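PDB 3QVA: transthyretin-like protein, which probably catalyses the hydrolysis of 5-hydroxyisourate to 2-oxo-4-hydroxy-4-carboxy-5-ureidoimidazoline in purine metabolism, working as a homotetramer. Local coordinates for residues L65-G70 with L101-A106. Sequence-based numbering, arbitrary orientation.
Sequences LTAETG and LPFLIA
Leu101 O, which is hydrogen-bonded to Thr14 OG1, also lies 4.4 Å from Leu65 CD1 of the facing sheet. The other contacts between the segments are mainly apolar, a worked example of how a transthyretin-type β-sandwich closes. The two segments run nearly parallel, 14° apart end to end, and every second residue of each points at the other, pairing Leu65 with Leu101, Ala67 with Phe103 and Thr69 with Ile105. The CA atoms of Thr69 and Ile105 are 7.7 Å apart, those of Leu65 and Leu101 8.8 Å.

Phe103 fills the middle. With CG anti to its carbonyl carbon (chi1 -69°), the ring turns one face to Ala67, whose methyl CB sits over its centre, 3.8 Å from the centroid and 13° off the normal, as a CH-pi contact. Leu65 O lies in the ring plane at the edge, 4.0 Å from Phe103 CZ, while Leu65 CD1 packs near CE2. Beyond the ring, where helix 69-75 begins, Thr69 and Ile105 cross at a slant, the Thr69 CG2 methyl 4.0 Å from both Ile105 methyls, CG2 and CD1.

Strand 62-67 lies between strands 29-34 and 82-90; from the latter, Ala85 and Ile87 also pack on Phe103. Strand 99-106 is flanked by strands 12-18 and 109-113, which bring Thr14 and Trp110 to that side chain.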
# COMPACT_ATOMS: atom_id res chain seq x y z
N LEU A 65 -16.60 -6.37 -4.42
CA LEU A 65 -16.83 -4.93 -4.25
C LEU A 65 -16.06 -4.19 -5.31
O LEU A 65 -14.86 -4.37 -5.42
CB LEU A 65 -16.33 -4.45 -2.89
CG LEU A 65 -17.21 -4.14 -1.69
CD1 LEU A 65 -16.34 -3.41 -0.66
CD2 LEU A 65 -18.44 -3.31 -2.03
N THR A 66 -16.73 -3.34 -6.09
CA THR A 66 -16.07 -2.64 -7.18
C THR A 66 -16.23 -1.14 -7.05
O THR A 66 -17.35 -0.62 -7.11
CB THR A 66 -16.61 -3.11 -8.54
OG1 THR A 66 -16.48 -4.53 -8.65
CG2 THR A 66 -15.84 -2.43 -9.69
N ALA A 67 -15.10 -0.45 -6.90
CA ALA A 67 -15.10 1.01 -6.82
C ALA A 67 -14.77 1.59 -8.18
O ALA A 67 -13.79 1.20 -8.81
CB ALA A 67 -14.11 1.50 -5.76
N GLU A 68 -15.60 2.52 -8.65
CA GLU A 68 -15.41 3.09 -9.97
C GLU A 68 -14.41 4.24 -9.90
O GLU A 68 -14.75 5.41 -10.04
CB GLU A 68 -16.76 3.52 -10.56
CG GLU A 68 -17.69 2.33 -10.81
CD GLU A 68 -17.19 1.44 -11.93
OE1 GLU A 68 -16.66 1.98 -12.92
OE2 GLU A 68 -17.34 0.20 -11.83
N THR A 69 -13.15 3.88 -9.67
CA THR A 69 -12.11 4.85 -9.39
C THR A 69 -11.67 5.63 -10.63
O THR A 69 -11.44 6.85 -10.56
CB THR A 69 -10.89 4.18 -8.74
OG1 THR A 69 -10.44 3.11 -9.58
CG2 THR A 69 -11.28 3.61 -7.37
N GLY A 70 -11.59 4.94 -11.77
CA GLY A 70 -11.16 5.56 -13.02
C GLY A 70 -12.11 6.67 -13.44
O GLY A 70 -11.67 7.76 -13.83
N LEU A 101 -13.62 -3.00 4.43
CA LEU A 101 -12.65 -3.19 3.35
C LEU A 101 -12.38 -1.88 2.62
O LEU A 101 -13.05 -1.58 1.63
CB LEU A 101 -13.13 -4.28 2.38
CG LEU A 101 -13.43 -5.68 2.94
CD1 LEU A 101 -14.04 -6.56 1.87
CD2 LEU A 101 -12.19 -6.34 3.51
N PRO A 102 -11.41 -1.08 3.11
CA PRO A 102 -11.11 0.21 2.51
C PRO A 102 -10.40 0.12 1.16
O PRO A 102 -9.82 -0.93 0.83
CB PRO A 102 -10.20 0.89 3.54
CG PRO A 102 -10.40 0.11 4.81
CD PRO A 102 -10.64 -1.28 4.35
N PHE A 103 -10.47 1.21 0.41
CA PHE A 103 -9.70 1.41 -0.82
C PHE A 103 -8.80 2.62 -0.59
O PHE A 103 -9.29 3.72 -0.34
CB PHE A 103 -10.63 1.77 -1.99
CG PHE A 103 -11.54 0.66 -2.45
CD1 PHE A 103 -11.20 -0.11 -3.57
CD2 PHE A 103 -12.75 0.41 -1.81
CE1 PHE A 103 -12.04 -1.12 -4.03
CE2 PHE A 103 -13.60 -0.61 -2.25
CZ PHE A 103 -13.25 -1.38 -3.37
N LEU A 104 -7.49 2.42 -0.70
CA LEU A 104 -6.56 3.55 -0.68
C LEU A 104 -6.15 3.79 -2.11
O LEU A 104 -5.47 2.96 -2.70
CB LEU A 104 -5.33 3.23 0.19
CG LEU A 104 -5.57 2.73 1.61
CD1 LEU A 104 -4.24 2.61 2.35
CD2 LEU A 104 -6.53 3.63 2.37
N ILE A 105 -6.57 4.91 -2.69
CA ILE A 105 -6.46 5.10 -4.14
C ILE A 105 -5.59 6.28 -4.55
O ILE A 105 -5.42 7.24 -3.79
CB ILE A 105 -7.86 5.18 -4.82
CG1 ILE A 105 -8.55 6.52 -4.52
CG2 ILE A 105 -8.73 4.00 -4.37
CD1 ILE A 105 -9.86 6.74 -5.31
N ALA A 106 -5.05 6.18 -5.76
CA ALA A 106 -4.26 7.23 -6.39
C ALA A 106 -4.26 6.97 -7.89
O ALA A 106 -4.51 5.83 -8.32
CB ALA A 106 -2.82 7.23 -5.84